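Local structure of DNA polymerase sliding clamp (Archaeoglobus fulgidus, 1RWZ) at residues Glu88-Asp93 and Lys98-Ser103; Ile213-Gly216 and Pro220-Leu223; Thr15-Ala20 and Cys202-Ser207. The protein forms a ring-shaped trimeric sliding clamp that encircles DNA and probably tethers DNA polymerase and other replication proteins to it. All blocks are in the same frame, centred on the assembly; numbering follows the deposited sequence.

Contact 1: Glu88-Asp93 and Lys98-Ser103; sequences ELIVED and KVKFGS
The carboxylates of Glu-88 and Glu-92 each meet the end of a lysine on the paired strand. Glu-88 turns OE1 to the tip of Lys-100, touching CE at 3.0 Å and forming a long salt bridge from OE1 to NZ of 3.4 Å. The two side chains run side by side: Glu-88 is fully extended, with CG anti to the backbone N (chi1 179°), whereas Lys-100 bends at chi3, -60°, which folds its end toward the acid. A water donates to OE1 of Glu-88 and also lies by NZ of Lys-100, though the latter distance is short enough to be doubtful. Glu-92, just beyond its strand, makes a salt bridge to NZ of the extended Lys-98 (OE1 to NZ 3.3 Å), in which the hydrogen bond is weak. Between these charged pairs Ile-90 supplies the apolar filling, its CB 4.0 Å from CB of Lys-98 and its CD1 against CE of Lys-100. Leu-89 and Val-99 project from the other face as a non-hydrogen-bonded pair, with CD2 of Leu-89 3.9 Å from CG2 of Val-99. Four nearly straight backbone bonds join the flanking pairs Glu-88/Lys-100 and Ile-90/Lys-98, as in a regular antiparallel ladder; N of Lys-98 to O of Ile-90 measures 2.8 Å.

The ladder belongs to the beta hairpin of strands 86-91 and 96-101. Strand 2-7 continues the sheet beside Leu-89 and strand 104-109 beside Val-99, while Ser-103 makes backbone hydrogen bonds to the second subunit and packs on Phe-174 of that subunit.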
ATOM      1  N   GLU A  88      14.177 -21.701 -12.243  1.00 15.95           N
ATOM      2  CA  GLU A  88      14.641 -23.061 -12.471  1.00 16.43           C
ATOM      3  C   GLU A  88      14.977 -23.690 -11.120  1.00 17.33           C
ATOM      4  O   GLU A  88      15.629 -23.068 -10.279  1.00 16.74           O
ATOM      5  CB  GLU A  88      15.877 -23.067 -13.381  1.00 17.20           C
ATOM      6  CG  GLU A  88      16.458 -24.457 -13.651  1.00 18.04           C
ATOM      7  CD  GLU A  88      17.559 -24.446 -14.702  1.00 19.71           C
ATOM      8  OE1 GLU A  88      18.221 -23.402 -14.858  1.00 20.24           O
ATOM      9  OE2 GLU A  88      17.771 -25.483 -15.366  1.00 21.36           O
ATOM     10  N   LEU A  89      14.497 -24.909 -10.905  1.00 16.69           N
ATOM     11  CA  LEU A  89      14.769 -25.630  -9.666  1.00 17.08           C
ATOM     12  C   LEU A  89      15.638 -26.812 -10.044  1.00 17.54           C
ATOM     13  O   LEU A  89      15.318 -27.552 -10.974  1.00 16.07           O
ATOM     14  CB  LEU A  89      13.475 -26.137  -9.025  1.00 17.23           C
ATOM     15  CG  LEU A  89      12.413 -25.101  -8.654  1.00 18.41           C
ATOM     16  CD1 LEU A  89      11.215 -25.811  -8.030  1.00 18.04           C
ATOM     17  CD2 LEU A  89      12.994 -24.080  -7.688  1.00 19.18           C
ATOM     18  N   ILE A  90      16.742 -26.987  -9.328  1.00 17.83           N
ATOM     19  CA  ILE A  90      17.649 -28.087  -9.614  1.00 19.11           C
ATOM     20  C   ILE A  90      18.052 -28.836  -8.354  1.00 20.27           C
ATOM     21  O   ILE A  90      18.357 -28.227  -7.329  1.00 19.39           O
ATOM     22  CB  ILE A  90      18.949 -27.587 -10.288  1.00 20.13           C
ATOM     23  CG1 ILE A  90      18.629 -26.866 -11.601  1.00 20.40           C
ATOM     24  CG2 ILE A  90      19.882 -28.763 -10.547  1.00 20.34           C
ATOM     25  CD1 ILE A  90      19.848 -26.221 -12.241  1.00 22.82           C
ATOM     26  N   VAL A  91      18.032 -30.162  -8.437  1.00 21.76           N
ATOM     27  CA  VAL A  91      18.458 -31.016  -7.334  1.00 24.42           C
ATOM     28  C   VAL A  91      19.373 -32.037  -7.987  1.00 26.98           C
ATOM     29  O   VAL A  91      18.912 -32.952  -8.669  1.00 26.60           O
ATOM     30  CB  VAL A  91      17.280 -31.744  -6.656  1.00 23.83           C
ATOM     31  CG1 VAL A  91      17.803 -32.637  -5.532  1.00 24.24           C
ATOM     32  CG2 VAL A  91      16.295 -30.731  -6.098  1.00 23.47           C
ATOM     33  N   GLU A  92      20.676 -31.855  -7.797  1.00 30.88           N
ATOM     34  CA  GLU A  92      21.674 -32.742  -8.389  1.00 34.98           C
ATOM     35  C   GLU A  92      22.001 -33.938  -7.506  1.00 36.93           C
ATOM     36  O   GLU A  92      22.358 -35.004  -8.005  1.00 37.93           O
ATOM     37  CB  GLU A  92      22.950 -31.955  -8.685  1.00 36.57           C
ATOM     38  CG  GLU A  92      22.703 -30.669  -9.445  1.00 39.24           C
ATOM     39  CD  GLU A  92      23.981 -29.932  -9.776  1.00 41.05           C
ATOM     40  OE1 GLU A  92      24.761 -29.642  -8.842  1.00 42.38           O
ATOM     41  OE2 GLU A  92      24.204 -29.642 -10.971  1.00 42.15           O
ATOM     42  N   ASP A  93      21.899 -33.753  -6.195  1.00 38.93           N
ATOM     43  CA  ASP A  93      22.166 -34.834  -5.255  1.00 40.66           C
ATOM     44  C   ASP A  93      20.940 -35.081  -4.385  1.00 40.83           C
ATOM     45  O   ASP A  93      19.875 -35.441  -4.891  1.00 41.32           O
ATOM     46  CB  ASP A  93      23.387 -34.511  -4.378  1.00 42.22           C
ATOM     47  CG  ASP A  93      23.405 -33.071  -3.893  1.00 43.90           C
ATOM     48  OD1 ASP A  93      23.738 -32.171  -4.696  1.00 45.08           O
ATOM     49  OD2 ASP A  93      23.083 -32.838  -2.708  1.00 45.21           O
ATOM     50  N   LYS A  98      18.819 -25.973  -5.743  1.00 19.35           N
ATOM     51  CA  LYS A  98      19.248 -24.729  -6.370  1.00 20.14           C
ATOM     52  C   LYS A  98      18.016 -24.049  -6.948  1.00 19.80           C
ATOM     53  O   LYS A  98      17.182 -24.697  -7.584  1.00 18.61           O
ATOM     54  CB  LYS A  98      20.251 -24.994  -7.493  1.00 22.17           C
ATOM     55  CG  LYS A  98      21.591 -25.541  -7.036  1.00 25.03           C
ATOM     56  CD  LYS A  98      22.548 -25.668  -8.216  1.00 27.17           C
ATOM     57  CE  LYS A  98      23.894 -26.221  -7.784  1.00 29.33           C
ATOM     58  NZ  LYS A  98      24.821 -26.375  -8.946  1.00 30.55           N
ATOM     59  N   VAL A  99      17.897 -22.749  -6.706  1.00 18.46           N
ATOM     60  CA  VAL A  99      16.774 -21.971  -7.210  1.00 18.57           C
ATOM     61  C   VAL A  99      17.381 -20.841  -8.025  1.00 18.86           C
ATOM     62  O   VAL A  99      18.044 -19.963  -7.477  1.00 18.93           O
ATOM     63  CB  VAL A  99      15.940 -21.380  -6.058  1.00 18.61           C
ATOM     64  CG1 VAL A  99      14.752 -20.606  -6.613  1.00 18.31           C
ATOM     65  CG2 VAL A  99      15.471 -22.496  -5.140  1.00 18.27           C
ATOM     66  N   LYS A 100      17.163 -20.869  -9.334  1.00 19.06           N
ATOM     67  CA  LYS A 100      17.729 -19.845 -10.200  1.00 19.49           C
ATOM     68  C   LYS A 100      16.680 -18.995 -10.897  1.00 19.78           C
ATOM     69  O   LYS A 100      15.704 -19.512 -11.437  1.00 18.89           O
ATOM     70  CB  LYS A 100      18.629 -20.490 -11.251  1.00 21.49           C
ATOM     71  CG  LYS A 100      19.732 -21.358 -10.677  1.00 23.79           C
ATOM     72  CD  LYS A 100      20.823 -21.611 -11.704  1.00 27.62           C
ATOM     73  CE  LYS A 100      20.292 -22.307 -12.934  1.00 28.77           C
ATOM     74  NZ  LYS A 100      21.342 -22.417 -13.983  1.00 31.31           N
ATOM     75  N   PHE A 101      16.895 -17.685 -10.876  1.00 19.12           N
ATOM     76  CA  PHE A 101      15.993 -16.740 -11.515  1.00 19.98           C
ATOM     77  C   PHE A 101      16.774 -15.457 -11.756  1.00 20.26           C
ATOM     78  O   PHE A 101      17.602 -15.063 -10.932  1.00 18.77           O
ATOM     79  CB  PHE A 101      14.763 -16.491 -10.628  1.00 19.88           C
ATOM     80  CG  PHE A 101      15.088 -15.955  -9.263  1.00 20.71           C
ATOM     81  CD1 PHE A 101      15.107 -14.583  -9.023  1.00 20.68           C
ATOM     82  CD2 PHE A 101      15.380 -16.824  -8.213  1.00 21.27           C
ATOM     83  CE1 PHE A 101      15.410 -14.082  -7.758  1.00 21.04           C
ATOM     84  CE2 PHE A 101      15.685 -16.333  -6.944  1.00 21.31           C
ATOM     85  CZ  PHE A 101      15.700 -14.959  -6.716  1.00 21.60           C
ATOM     86  N   GLY A 102      16.531 -14.811 -12.892  1.00 20.48           N
ATOM     87  CA  GLY A 102      17.269 -13.598 -13.191  1.00 21.18           C
ATOM     88  C   GLY A 102      18.745 -13.945 -13.196  1.00 20.71           C
ATOM     89  O   GLY A 102      19.143 -14.952 -13.776  1.00 21.21           O
ATOM     90  N   SER A 103      19.564 -13.127 -12.539  1.00 20.36           N
ATOM     91  CA  SER A 103      21.001 -13.383 -12.477  1.00 19.81           C
ATOM     92  C   SER A 103      21.378 -13.950 -11.115  1.00 19.85           C
ATOM     93  O   SER A 103      22.538 -13.903 -10.715  1.00 19.14           O
ATOM     94  CB  SER A 103      21.777 -12.084 -12.712  1.00 20.51           C
ATOM     95  OG  SER A 103      21.540 -11.576 -14.012  1.00 20.96           O
TER
HETATM   96  O   HOH W   1      21.148 -24.528 -15.316  1.00 50.47           O

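Contact 2: Ile213-Gly216 and Pro220-Leu223; sequences IHLG and PVRL
CG2 of Val-221 sits at the apolar centre, 3.7 Å from CG2 of Ile-213 and more distantly against CD1 of Leu-215. A chi1 of 59° sets CG1 between the backbone N and the carbonyl carbon and turns CG2 to the opposite strand. Ile-213 and Leu-223 lie side by side, with CG1 of Ile-213 3.8 Å from CD2 of Leu-223, and this buried face continues onto Phe-193 and, through Leu-223, onto helix 195-201. The backbone is that of a beta hairpin, strands 210-215 and 221-227, within the long antiparallel sheet of the clamp subunit. Within it, His-214 and Arg-222 form a hydrogen-bonded pair, N of His-214 reaching O of Arg-222 at 2.9 Å. Their side chains stand on the other face, where the guanidinium lies flat on the imidazole with planes only 3° apart. NH1 of Arg-222 is centred over the ring, while CD2 of His-214 lies off-centre over the guanidinium, 3.5 Å from NH1. A bend at chi3 (59°) folds the arginine back over the histidine, and a salt bridge from NE to Glu-235 on strand 232-238 steadies it. Toward the turn, a water accepts from N of Gly-216 and donates weakly to O of Pro-220.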
ATOM      1  N   ILE A 213     -16.185 -26.683  -5.057  1.00 11.01           N
ATOM      2  CA  ILE A 213     -16.459 -27.028  -3.668  1.00 12.07           C
ATOM      3  C   ILE A 213     -17.172 -28.370  -3.610  1.00 12.19           C
ATOM      4  O   ILE A 213     -18.156 -28.574  -4.317  1.00 13.01           O
ATOM      5  CB  ILE A 213     -17.383 -25.986  -3.009  1.00 12.32           C
ATOM      6  CG1 ILE A 213     -16.770 -24.589  -3.125  1.00 12.75           C
ATOM      7  CG2 ILE A 213     -17.636 -26.364  -1.543  1.00 12.17           C
ATOM      8  CD1 ILE A 213     -17.705 -23.474  -2.676  1.00 13.86           C
ATOM      9  N   HIS A 214     -16.664 -29.281  -2.783  1.00 12.34           N
ATOM     10  CA  HIS A 214     -17.293 -30.589  -2.583  1.00 13.01           C
ATOM     11  C   HIS A 214     -17.805 -30.488  -1.147  1.00 12.91           C
ATOM     12  O   HIS A 214     -17.021 -30.331  -0.211  1.00 12.67           O
ATOM     13  CB  HIS A 214     -16.260 -31.706  -2.727  1.00 14.55           C
ATOM     14  CG  HIS A 214     -15.667 -31.798  -4.099  1.00 17.27           C
ATOM     15  ND1 HIS A 214     -16.315 -32.406  -5.153  1.00 18.95           N
ATOM     16  CD2 HIS A 214     -14.501 -31.326  -4.598  1.00 18.46           C
ATOM     17  CE1 HIS A 214     -15.574 -32.305  -6.242  1.00 19.08           C
ATOM     18  NE2 HIS A 214     -14.467 -31.653  -5.932  1.00 18.22           N
ATOM     19  N   LEU A 215     -19.121 -30.574  -0.982  1.00 13.32           N
ATOM     20  CA  LEU A 215     -19.738 -30.396   0.325  1.00 13.75           C
ATOM     21  C   LEU A 215     -20.681 -31.502   0.784  1.00 14.31           C
ATOM     22  O   LEU A 215     -21.463 -32.038  -0.001  1.00 14.84           O
ATOM     23  CB  LEU A 215     -20.503 -29.068   0.317  1.00 13.64           C
ATOM     24  CG  LEU A 215     -21.234 -28.549   1.557  1.00 13.85           C
ATOM     25  CD1 LEU A 215     -20.223 -28.117   2.611  1.00 12.88           C
ATOM     26  CD2 LEU A 215     -22.106 -27.361   1.164  1.00 13.54           C
ATOM     27  N   GLY A 216     -20.607 -31.810   2.077  1.00 14.47           N
ATOM     28  CA  GLY A 216     -21.467 -32.818   2.672  1.00 15.16           C
ATOM     29  C   GLY A 216     -22.092 -32.236   3.932  1.00 16.11           C
ATOM     30  O   GLY A 216     -22.046 -31.023   4.147  1.00 16.34           O
ATOM     31  N   PRO A 220     -15.935 -32.770   6.393  1.00 15.50           N
ATOM     32  CA  PRO A 220     -14.967 -31.732   6.018  1.00 15.07           C
ATOM     33  C   PRO A 220     -15.328 -31.255   4.612  1.00 14.59           C
ATOM     34  O   PRO A 220     -15.862 -32.022   3.814  1.00 14.83           O
ATOM     35  CB  PRO A 220     -13.636 -32.478   6.013  1.00 15.11           C
ATOM     36  CG  PRO A 220     -13.851 -33.584   7.030  1.00 15.27           C
ATOM     37  CD  PRO A 220     -15.260 -34.039   6.716  1.00 15.50           C
ATOM     38  N   VAL A 221     -15.051 -29.993   4.312  1.00 14.40           N
ATOM     39  CA  VAL A 221     -15.342 -29.478   2.980  1.00 13.57           C
ATOM     40  C   VAL A 221     -14.059 -29.534   2.155  1.00 14.02           C
ATOM     41  O   VAL A 221     -12.961 -29.373   2.693  1.00 13.48           O
ATOM     42  CB  VAL A 221     -15.872 -28.014   3.043  1.00 13.05           C
ATOM     43  CG1 VAL A 221     -14.841 -27.099   3.705  1.00 13.13           C
ATOM     44  CG2 VAL A 221     -16.214 -27.516   1.642  1.00 13.12           C
ATOM     45  N   ARG A 222     -14.195 -29.817   0.859  1.00 13.43           N
ATOM     46  CA  ARG A 222     -13.048 -29.845  -0.040  1.00 14.16           C
ATOM     47  C   ARG A 222     -13.162 -28.598  -0.915  1.00 13.06           C
ATOM     48  O   ARG A 222     -14.195 -28.375  -1.544  1.00 13.38           O
ATOM     49  CB  ARG A 222     -13.067 -31.076  -0.956  1.00 15.07           C
ATOM     50  CG  ARG A 222     -12.853 -32.425  -0.280  1.00 18.46           C
ATOM     51  CD  ARG A 222     -12.927 -33.540  -1.332  1.00 19.76           C
ATOM     52  NE  ARG A 222     -11.925 -33.360  -2.381  1.00 22.00           N
ATOM     53  CZ  ARG A 222     -12.029 -33.831  -3.622  1.00 22.90           C
ATOM     54  NH1 ARG A 222     -13.101 -34.523  -3.994  1.00 23.41           N
ATOM     55  NH2 ARG A 222     -11.060 -33.599  -4.502  1.00 22.90           N
ATOM     56  N   LEU A 223     -12.107 -27.793  -0.934  1.00 12.28           N
ATOM     57  CA  LEU A 223     -12.066 -26.571  -1.729  1.00 12.93           C
ATOM     58  C   LEU A 223     -10.945 -26.742  -2.741  1.00 12.64           C
ATOM     59  O   LEU A 223      -9.772 -26.577  -2.417  1.00 12.10           O
ATOM     60  CB  LEU A 223     -11.792 -25.367  -0.823  1.00 13.28           C
ATOM     61  CG  LEU A 223     -12.844 -25.169   0.276  1.00 14.27           C
ATOM     62  CD1 LEU A 223     -12.377 -24.100   1.253  1.00 15.60           C
ATOM     63  CD2 LEU A 223     -14.179 -24.785  -0.346  1.00 13.68           C
TER
HETATM   64  O   HOH W   2     -18.470 -31.054   3.685  1.00 14.98           O

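Contact 3: Thr15-Ala20 and Cys202-Ser207; sequences TRAIVA and CKVAGS
Helix 8-19 of the N-terminal domain meets the turn that follows helix 195-201 of the C-terminal domain here, with Arg-16 and Ala-17 set against Lys-203 and Val-204. In clamps of the PCNA family such helices line the central channel through which DNA passes, so the contact joins the two halves of one subunit on the inner layer of the ring. CG1 of Val-204 makes the apolar part of the contact. The methyl packs 3.6 Å from CG of Arg-16, lies 3.7 Å from the backbone N of Ala-17, and reaches CB of Ala-17 at 4.1 Å, so that it fits against both the helix backbone and the root of the arginine. The side chains of Arg-16 and Val-204 run antiparallel alongside each other. A chi1 of -179° swings CG of Arg-16 away from its own backbone N, and the chain then runs straight to NE, stretching beyond the valine to lie across Lys-203, nearly perpendicular to it. There the guanidinium lays one face over the carbonyl of Lys-203, whose O stands over its centre, 3.5 Å from CZ. This is contact over the face, with no hydrogen bond across the two segments. NH2 of Arg-16 also touches CB of Lys-203 at 3.4 Å; the aliphatic chain of the lysine runs past NH2 as far as CD, and its end leads away to a salt bridge of NZ with Glu-200. The two exposed basic ends lie 5.5 Å apart, NH2 of Arg-16 to NZ of Lys-203, which is consistent with a positively charged channel wall facing DNA.

Val-204 also packs on Leu-227 of strand 221-227, and Ala-17 on Val-234 of strand 232-238; the carbonyl of Ala-17 is hydrogen-bonded to the hydroxyl of Tyr-236. On the side of helix 8-19 turned from segment 202-207, Thr-15 and Ile-18 pack on helix 71-78.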
ATOM      1  N   THR A  15       3.989 -22.091  -3.112  1.00 16.22           N
ATOM      2  CA  THR A  15       4.787 -22.015  -1.893  1.00 17.13           C
ATOM      3  C   THR A  15       3.943 -21.357  -0.808  1.00 16.89           C
ATOM      4  O   THR A  15       3.896 -21.828   0.333  1.00 17.69           O
ATOM      5  CB  THR A  15       6.080 -21.192  -2.129  1.00 17.74           C
ATOM      6  OG1 THR A  15       6.932 -21.906  -3.033  1.00 19.11           O
ATOM      7  CG2 THR A  15       6.828 -20.970  -0.818  1.00 18.38           C
ATOM      8  N   ARG A  16       3.261 -20.276  -1.165  1.00 17.07           N
ATOM      9  CA  ARG A  16       2.418 -19.569  -0.207  1.00 18.32           C
ATOM     10  C   ARG A  16       1.269 -20.449   0.286  1.00 18.10           C
ATOM     11  O   ARG A  16       0.905 -20.400   1.463  1.00 18.02           O
ATOM     12  CB  ARG A  16       1.845 -18.295  -0.826  1.00 19.95           C
ATOM     13  CG  ARG A  16       0.967 -17.500   0.134  1.00 23.86           C
ATOM     14  CD  ARG A  16       0.527 -16.177  -0.463  1.00 26.86           C
ATOM     15  NE  ARG A  16      -0.283 -15.403   0.473  1.00 31.38           N
ATOM     16  CZ  ARG A  16      -0.762 -14.189   0.218  1.00 33.05           C
ATOM     17  NH1 ARG A  16      -0.512 -13.611  -0.951  1.00 34.46           N
ATOM     18  NH2 ARG A  16      -1.485 -13.550   1.130  1.00 34.60           N
ATOM     19  N   ALA A  17       0.704 -21.249  -0.615  1.00 17.29           N
ATOM     20  CA  ALA A  17      -0.411 -22.124  -0.262  1.00 17.53           C
ATOM     21  C   ALA A  17      -0.008 -23.176   0.766  1.00 17.59           C
ATOM     22  O   ALA A  17      -0.787 -23.507   1.659  1.00 17.81           O
ATOM     23  CB  ALA A  17      -0.960 -22.805  -1.514  1.00 17.70           C
ATOM     24  N   ILE A  18       1.207 -23.698   0.635  1.00 17.35           N
ATOM     25  CA  ILE A  18       1.695 -24.726   1.549  1.00 18.32           C
ATOM     26  C   ILE A  18       2.155 -24.156   2.887  1.00 18.94           C
ATOM     27  O   ILE A  18       1.807 -24.690   3.941  1.00 18.91           O
ATOM     28  CB  ILE A  18       2.868 -25.516   0.924  1.00 18.47           C
ATOM     29  CG1 ILE A  18       2.378 -26.285  -0.306  1.00 18.28           C
ATOM     30  CG2 ILE A  18       3.454 -26.493   1.939  1.00 19.12           C
ATOM     31  CD1 ILE A  18       3.482 -26.981  -1.074  1.00 18.72           C
ATOM     32  N   VAL A  19       2.925 -23.073   2.846  1.00 18.55           N
ATOM     33  CA  VAL A  19       3.440 -22.477   4.075  1.00 20.00           C
ATOM     34  C   VAL A  19       2.317 -21.923   4.951  1.00 20.31           C
ATOM     35  O   VAL A  19       2.509 -21.665   6.141  1.00 20.59           O
ATOM     36  CB  VAL A  19       4.486 -21.362   3.767  1.00 19.92           C
ATOM     37  CG1 VAL A  19       3.794 -20.100   3.299  1.00 19.87           C
ATOM     38  CG2 VAL A  19       5.342 -21.096   5.002  1.00 21.10           C
ATOM     39  N   ALA A  20       1.139 -21.744   4.364  1.00 21.00           N
ATOM     40  CA  ALA A  20       0.001 -21.246   5.122  1.00 21.41           C
ATOM     41  C   ALA A  20      -0.325 -22.234   6.245  1.00 21.82           C
ATOM     42  O   ALA A  20      -0.835 -21.844   7.296  1.00 21.98           O
ATOM     43  CB  ALA A  20      -1.207 -21.079   4.204  1.00 22.20           C
ATOM     44  N   CYS A 202      -8.193 -18.484   0.960  1.00 16.44           N
ATOM     45  CA  CYS A 202      -8.423 -17.563  -0.148  1.00 18.43           C
ATOM     46  C   CYS A 202      -7.303 -16.581  -0.462  1.00 18.94           C
ATOM     47  O   CYS A 202      -7.342 -15.914  -1.496  1.00 19.22           O
ATOM     48  CB  CYS A 202      -9.722 -16.787   0.086  1.00 17.72           C
ATOM     49  SG  CYS A 202     -11.197 -17.820   0.060  1.00 20.68           S
ATOM     50  N   LYS A 203      -6.301 -16.493   0.405  1.00 19.60           N
ATOM     51  CA  LYS A 203      -5.206 -15.560   0.162  1.00 20.53           C
ATOM     52  C   LYS A 203      -4.376 -15.864  -1.085  1.00 20.22           C
ATOM     53  O   LYS A 203      -3.698 -14.977  -1.608  1.00 20.72           O
ATOM     54  CB  LYS A 203      -4.298 -15.482   1.390  1.00 21.76           C
ATOM     55  CG  LYS A 203      -4.936 -14.704   2.528  1.00 23.11           C
ATOM     56  CD  LYS A 203      -4.037 -14.634   3.744  1.00 26.12           C
ATOM     57  CE  LYS A 203      -4.708 -13.827   4.843  1.00 27.58           C
ATOM     58  NZ  LYS A 203      -3.893 -13.789   6.089  1.00 29.73           N
ATOM     59  N   VAL A 204      -4.429 -17.099  -1.570  1.00 19.40           N
ATOM     60  CA  VAL A 204      -3.672 -17.463  -2.767  1.00 19.36           C
ATOM     61  C   VAL A 204      -4.546 -17.471  -4.018  1.00 18.94           C
ATOM     62  O   VAL A 204      -4.073 -17.788  -5.112  1.00 18.44           O
ATOM     63  CB  VAL A 204      -3.009 -18.858  -2.630  1.00 20.03           C
ATOM     64  CG1 VAL A 204      -1.985 -18.840  -1.498  1.00 19.63           C
ATOM     65  CG2 VAL A 204      -4.067 -19.926  -2.385  1.00 19.46           C
ATOM     66  N   ALA A 205      -5.817 -17.113  -3.858  1.00 18.56           N
ATOM     67  CA  ALA A 205      -6.753 -17.103  -4.979  1.00 18.83           C
ATOM     68  C   ALA A 205      -7.301 -15.718  -5.295  1.00 19.40           C
ATOM     69  O   ALA A 205      -7.227 -14.802  -4.479  1.00 19.73           O
ATOM     70  CB  ALA A 205      -7.908 -18.061  -4.697  1.00 18.96           C
ATOM     71  N   GLY A 206      -7.864 -15.575  -6.490  1.00 19.84           N
ATOM     72  CA  GLY A 206      -8.424 -14.298  -6.885  1.00 19.83           C
ATOM     73  C   GLY A 206      -9.405 -14.444  -8.029  1.00 19.96           C
ATOM     74  O   GLY A 206      -9.683 -15.556  -8.480  1.00 18.58           O
ATOM     75  N   SER A 207      -9.942 -13.321  -8.493  1.00 19.89           N
ATOM     76  CA  SER A 207     -10.889 -13.345  -9.599  1.00 20.05           C
ATOM     77  C   SER A 207     -10.219 -14.046 -10.766  1.00 18.68           C
ATOM     78  O   SER A 207      -9.037 -13.834 -11.022  1.00 18.75           O
ATOM     79  CB  SER A 207     -11.274 -11.921 -10.005  1.00 21.48           C
ATOM     80  OG  SER A 207     -11.943 -11.261  -8.948  1.00 25.24           O
TER

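Contact 3 is central in the chain, with its centre about 23 Å from that of contact 1 and about 18 Å from that of contact 2. Contacts 1 and 2 lie on opposite sides of the chain's centre, their own centres about 36 Å apart. Contact 1 is nested inside the long loop closed by contact 3, and contact 2 follows both. Contacts 1 and 2 are local hairpins in different sheets and different domains, the first close to the boundary with another subunit. Contact 3 instead joins the domains. Strand 221-227, part of the hairpin in contact 2, also supports Val-204 of contact 3, so the inter-domain junction rests on the sheet that runs across both halves of the clamp subunit.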